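Local coordinates for carboxymuconolactone decarboxylase family protein (Thermotoga maritima, PDB 1VKE) that belongs to the carboxymuconolactone decarboxylase (AhpD-like) family and may act as a peroxiredoxin-type oxidoreductase in an antioxidative response, at residues 79-82 against 83-86; 121-124 against 125-128. All blocks are in the same frame, centred on the assembly; numbering follows the deposited sequence. Where two conformers were deposited one is given.

Contact 1 of 2, residues 79-82 against 83-86; sequences LVRC and VQEG
The guanidinium of Arg-81 takes both of its partners from this turn at its edge and nearly in its plane: OE1 of Gln-84 and OE2 of Glu-85. The carboxylate of Glu-85 stands almost perpendicular to it, 87° between the planes, an attitude that goes with NH1 and NH2 both converging on one oxygen. In this end-on salt bridge Arg-81 NH2 lies 3.0 Å from Glu-85 OE2, on its anti side, and Arg-81 NH1 lies 3.3 Å from the same atom. NH1 also reaches Gln-84 OE1 at 3.2 Å, a fairly straight bond. A second arginine conformer was modelled, so this grip may not be permanent. Bends at chi2 and chi3 (-72° and -58°) curl the arginine forward along the helix toward residues three and four further on, while its NE pairs with Glu-59 of helix 55-68. An amide suits position 84 because it serves two sides: OE1 accepts from Arg-81, and NE2 donates to Ile-131 O. Here helix 72-84 ends in a Schellman motif, where Ala-87 N turns back to Cys-82 O and Gly-86 N to Val-83 O; Gly-86, with positive phi, accommodates the turn easily. Gln-84 CD rests 3.8 Å from CG1 of Val-80, whose side chain runs alongside it. Val-80 and Val-83, compact and branched, fill the buried flank against Phe-117 and Leu-118 of helix 108-127, whereas Cys-82 faces Leu-60 of helix 55-68.

Contact 2 of 2, residues 121-124 against 125-128; sequences LREM and EKNG
Main-chain bonds from Glu-125 N to Leu-121 O, Lys-126 N to Arg-122 O and Asn-127 N to Glu-123 O, 2.8 to 2.9 Å long, carry the helical pattern into this last turn. On one flank Arg-122 runs alongside Glu-125, and NH1 meets the syn lone pair of Glu-125 OE1 at 2.9 Å with the two flat groups only 23° from coplanar. Glu-125 reaches it with CG anti to the backbone N (chi1 -167°) and an extended chain. The long arginine can serve more than this carboxylate: its NE forms a salt bridge with Asp-89, its strongest polar partner, and NH2 bonds to Ala-87 O. A Schellman motif closes helix 108-127 beyond, with Gly-128 at positive phi, a conformation glycine adopts without side-chain strain, and Gly-128 N bonded to Glu-125 O at 3.1 Å. On an exposed flank Glu-123 bends at chi2 (78°) toward the C-terminal end of the helix, bringing OE1 within 2.6 Å of Lys-126 NZ in a short salt bridge. The lysine, flexible enough to curl in at chi3, approaches from the syn side, tilted from the carboxylate plane. Glu-123 OE2 receives a weak bond from Asn-127 ND2, 3.3 Å away, the amide standing perpendicular to the carboxylate.

Overall arrangement
Contact 1 and contact 2 are the C-terminal turns of two helices, 72-84 and 108-127, each closed by a glycine; their centres lie 12 Å apart. Val-83 joins them: its CG2 packs 3.9 Å from Leu-121 CD1, and its CG1 lies 3.8 Å from Arg-122 NH1 and 3.9 Å from Glu-125 OE2, so a valine methyl sits beside the salt-bridged pair. Contact 1 is the more buried, its centre about 8 Å from the chain's centre; that of contact 2, at the surface, is about 17 Å from it. The disulfide between Cys-71, just before helix 72-84, and Cys-74, in its first turn, is a Cys-X-X-Cys pair, redox-active in AhpD and probably here; contact 1 is at the helix's far end.

Contact 1 of 2, residues 79-82 against 83-86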
ATOM      1  N   LEU E  79       5.266  -9.274  17.349  1.00 11.70           N
ATOM      2  CA  LEU E  79       4.533 -10.099  18.309  1.00 12.09           C
ATOM      3  C   LEU E  79       5.508 -10.780  19.234  1.00 11.54           C
ATOM      4  O   LEU E  79       5.295 -10.847  20.455  1.00 11.51           O
ATOM      5  CB  LEU E  79       3.666 -11.180  17.627  1.00 13.78           C
ATOM      6  CG  LEU E  79       2.297 -10.722  17.129  1.00 15.98           C
ATOM      7  CD1 LEU E  79       1.627 -11.808  16.266  1.00 18.12           C
ATOM      8  CD2 LEU E  79       1.378 -10.298  18.295  1.00 16.79           C
ATOM      9  N   VAL E  80       6.576 -11.361  18.690  1.00 12.58           N
ATOM     10  CA  VAL E  80       7.574 -11.989  19.596  1.00 11.75           C
ATOM     11  C   VAL E  80       8.065 -10.971  20.640  1.00 11.29           C
ATOM     12  O   VAL E  80       8.132 -11.253  21.839  1.00 11.89           O
ATOM     13  CB  VAL E  80       8.767 -12.598  18.811  1.00 12.67           C
ATOM     14  CG1 VAL E  80       9.844 -13.104  19.716  1.00 14.97           C
ATOM     15  CG2 VAL E  80       8.268 -13.697  17.907  1.00 12.65           C
ATOM     16  N   ARG E  81       8.446  -9.783  20.158  1.00 10.42           N
ATOM     17  CA  ARG E  81       9.025  -8.787  21.057  1.00 10.88           C
ATOM     18  C   ARG E  81       7.983  -8.336  22.075  1.00 10.30           C
ATOM     19  O   ARG E  81       8.307  -8.135  23.266  1.00 10.87           O
ATOM     20  CB  ARG E  81       9.454  -7.574  20.238  0.50 11.73           C
ATOM     21  CG  ARG E  81      10.624  -7.823  19.335  0.50 12.19           C
ATOM     22  CD  ARG E  81      11.927  -7.975  20.093  0.50  9.31           C
ATOM     23  NE  ARG E  81      12.173  -6.763  20.901  0.50 11.70           N
ATOM     24  CZ  ARG E  81      12.237  -6.717  22.236  0.50 14.93           C
ATOM     25  NH1 ARG E  81      12.141  -7.815  22.967  0.50 14.76           N
ATOM     26  NH2 ARG E  81      12.441  -5.551  22.833  0.50 15.38           N
ATOM     27  N   CYS E  82       6.724  -8.155  21.644  1.00 11.02           N
ATOM     28  CA  CYS E  82       5.654  -7.755  22.598  1.00 10.83           C
ATOM     29  C   CYS E  82       5.497  -8.813  23.712  1.00 11.05           C
ATOM     30  O   CYS E  82       5.394  -8.502  24.903  1.00 12.10           O
ATOM     31  CB  CYS E  82       4.320  -7.594  21.907  1.00 12.31           C
ATOM     32  SG  CYS E  82       4.227  -6.074  20.867  1.00 14.05           S
ATOM     33  N   VAL E  83       5.452 -10.058  23.311  1.00 12.23           N
ATOM     34  CA  VAL E  83       5.369 -11.156  24.304  1.00 10.94           C
ATOM     35  C   VAL E  83       6.572 -11.170  25.250  1.00 12.07           C
ATOM     36  O   VAL E  83       6.431 -11.241  26.501  1.00 11.53           O
ATOM     37  CB  VAL E  83       5.203 -12.526  23.584  1.00 11.39           C
ATOM     38  CG1 VAL E  83       5.391 -13.712  24.519  1.00 16.18           C
ATOM     39  CG2 VAL E  83       3.828 -12.576  22.910  1.00 13.64           C
ATOM     40  N   GLN E  84       7.763 -11.052  24.671  1.00 10.91           N
ATOM     41  CA  GLN E  84       9.008 -11.006  25.470  1.00 13.27           C
ATOM     42  C   GLN E  84       9.007  -9.876  26.495  1.00 12.25           C
ATOM     43  O   GLN E  84       9.519 -10.032  27.593  1.00 12.81           O
ATOM     44  CB  GLN E  84      10.244 -10.872  24.574  1.00 13.23           C
ATOM     45  CG  GLN E  84      10.549 -12.129  23.741  1.00 14.88           C
ATOM     46  CD  GLN E  84      11.751 -11.971  22.811  1.00 15.78           C
ATOM     47  OE1 GLN E  84      11.991 -10.887  22.277  1.00 16.32           O
ATOM     48  NE2 GLN E  84      12.514 -13.056  22.630  1.00 19.58           N
ATOM     49  N   GLU E  85       8.432  -8.745  26.118  1.00 12.59           N
ATOM     50  CA  GLU E  85       8.370  -7.564  26.963  1.00 12.30           C
ATOM     51  C   GLU E  85       7.142  -7.539  27.871  1.00 14.43           C
ATOM     52  O   GLU E  85       6.871  -6.525  28.526  1.00 16.38           O
ATOM     53  CB  GLU E  85       8.421  -6.303  26.107  1.00 12.93           C
ATOM     54  CG  GLU E  85       9.710  -6.091  25.356  1.00 12.21           C
ATOM     55  CD  GLU E  85      10.928  -5.887  26.257  1.00 15.40           C
ATOM     56  OE1 GLU E  85      10.777  -5.490  27.442  1.00 17.91           O
ATOM     57  OE2 GLU E  85      12.039  -6.115  25.745  1.00 16.53           O
ATOM     58  N   GLY E  86       6.416  -8.654  27.939  1.00 11.23           N
ATOM     59  CA  GLY E  86       5.377  -8.829  28.955  1.00 13.07           C
ATOM     60  C   GLY E  86       4.029  -8.244  28.573  1.00 12.97           C
ATOM     61  O   GLY E  86       3.177  -8.051  29.434  1.00 12.93           O
TER

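Contact 2 of 2, residues 121-124 against 125-128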
ATOM      1  N   LEU E 121       2.917 -18.746  20.367  1.00 11.27           N
ATOM      2  CA  LEU E 121       3.829 -18.199  21.377  1.00  9.08           C
ATOM      3  C   LEU E 121       3.322 -18.490  22.805  1.00  9.87           C
ATOM      4  O   LEU E 121       4.105 -18.824  23.680  1.00 10.64           O
ATOM      5  CB  LEU E 121       3.991 -16.685  21.208  1.00 11.84           C
ATOM      6  CG  LEU E 121       4.607 -16.267  19.865  1.00 12.94           C
ATOM      7  CD1 LEU E 121       4.612 -14.762  19.728  1.00 12.10           C
ATOM      8  CD2 LEU E 121       5.997 -16.829  19.708  1.00 13.84           C
ATOM      9  N   ARG E 122       2.029 -18.325  23.029  1.00 10.61           N
ATOM     10  CA  ARG E 122       1.439 -18.609  24.368  1.00  8.27           C
ATOM     11  C   ARG E 122       1.574 -20.085  24.739  1.00  8.45           C
ATOM     12  O   ARG E 122       1.797 -20.411  25.909  1.00  9.08           O
ATOM     13  CB  ARG E 122      -0.013 -18.145  24.476  1.00 10.06           C
ATOM     14  CG  ARG E 122      -0.192 -16.603  24.417  1.00 11.27           C
ATOM     15  CD  ARG E 122       0.631 -15.835  25.422  1.00 13.44           C
ATOM     16  NE  ARG E 122       0.324 -14.408  25.349  1.00  9.36           N
ATOM     17  CZ  ARG E 122       1.067 -13.440  25.865  1.00 15.09           C
ATOM     18  NH1 ARG E 122       2.174 -13.713  26.523  1.00 12.62           N
ATOM     19  NH2 ARG E 122       0.672 -12.184  25.704  1.00 12.01           N
ATOM     20  N   GLU E 123       1.483 -20.964  23.735  1.00  9.57           N
ATOM     21  CA  GLU E 123       1.675 -22.401  23.983  1.00 11.07           C
ATOM     22  C   GLU E 123       3.156 -22.706  24.353  1.00  9.74           C
ATOM     23  O   GLU E 123       3.411 -23.461  25.294  1.00  9.37           O
ATOM     24  CB  GLU E 123       1.158 -23.195  22.783  1.00 13.75           C
ATOM     25  CG  GLU E 123       1.362 -24.706  22.826  1.00 14.88           C
ATOM     26  CD  GLU E 123       0.365 -25.427  23.726  1.00 27.35           C
ATOM     27  OE1 GLU E 123      -0.589 -24.762  24.246  1.00 30.25           O
ATOM     28  OE2 GLU E 123       0.528 -26.677  23.919  1.00 36.44           O
ATOM     29  N   MET E 124       4.104 -22.074  23.641  1.00 11.06           N
ATOM     30  CA  MET E 124       5.517 -22.141  24.034  1.00 11.84           C
ATOM     31  C   MET E 124       5.681 -21.674  25.485  1.00 10.39           C
ATOM     32  O   MET E 124       6.345 -22.311  26.298  1.00 12.57           O
ATOM     33  CB  MET E 124       6.404 -21.309  23.119  1.00 11.88           C
ATOM     34  CG  MET E 124       6.469 -21.892  21.771  1.00  9.54           C
ATOM     35  SD  MET E 124       7.464 -20.914  20.617  1.00 16.53           S
ATOM     36  CE  MET E 124       9.119 -21.216  21.191  1.00 17.94           C
ATOM     37  N   GLU E 125       5.133 -20.517  25.811  1.00 10.59           N
ATOM     38  CA  GLU E 125       5.224 -20.009  27.173  1.00 10.60           C
ATOM     39  C   GLU E 125       4.645 -20.981  28.212  1.00  9.22           C
ATOM     40  O   GLU E 125       5.262 -21.280  29.243  1.00  9.33           O
ATOM     41  CB  GLU E 125       4.422 -18.730  27.212  1.00 13.00           C
ATOM     42  CG  GLU E 125       4.563 -17.832  28.400  1.00 16.70           C
ATOM     43  CD  GLU E 125       4.175 -16.423  27.945  1.00 35.02           C
ATOM     44  OE1 GLU E 125       3.026 -16.276  27.523  1.00 24.59           O
ATOM     45  OE2 GLU E 125       5.026 -15.508  27.909  1.00 41.02           O
ATOM     46  N   LYS E 126       3.444 -21.469  27.947  1.00  9.48           N
ATOM     47  CA  LYS E 126       2.838 -22.478  28.828  1.00  8.73           C
ATOM     48  C   LYS E 126       3.784 -23.664  29.072  1.00  7.52           C
ATOM     49  O   LYS E 126       3.894 -24.221  30.183  1.00  8.43           O
ATOM     50  CB  LYS E 126       1.528 -22.974  28.178  1.00  8.71           C
ATOM     51  CG  LYS E 126       0.768 -24.033  28.995  1.00 10.36           C
ATOM     52  CD  LYS E 126      -0.417 -24.568  28.212  1.00 12.21           C
ATOM     53  CE  LYS E 126       0.072 -25.499  27.103  1.00 22.04           C
ATOM     54  NZ  LYS E 126      -1.034 -26.221  26.395  1.00 26.59           N
ATOM     55  N   ASN E 127       4.405 -24.107  27.972  1.00  7.22           N
ATOM     56  CA  ASN E 127       5.301 -25.299  27.942  1.00  9.15           C
ATOM     57  C   ASN E 127       6.724 -25.038  28.418  1.00 11.15           C
ATOM     58  O   ASN E 127       7.543 -25.959  28.484  1.00 11.81           O
ATOM     59  CB  ASN E 127       5.346 -25.919  26.542  1.00 10.37           C
ATOM     60  CG  ASN E 127       4.078 -26.668  26.188  1.00 10.76           C
ATOM     61  OD1 ASN E 127       3.465 -27.312  27.037  1.00 15.78           O
ATOM     62  ND2 ASN E 127       3.708 -26.631  24.917  1.00 13.41           N
ATOM     63  N   GLY E 128       7.010 -23.805  28.794  1.00 12.38           N
ATOM     64  CA  GLY E 128       8.320 -23.468  29.359  1.00 15.17           C
ATOM     65  C   GLY E 128       9.401 -23.440  28.287  1.00 16.78           C
ATOM     66  O   GLY E 128      10.581 -23.617  28.586  1.00 20.87           O
TER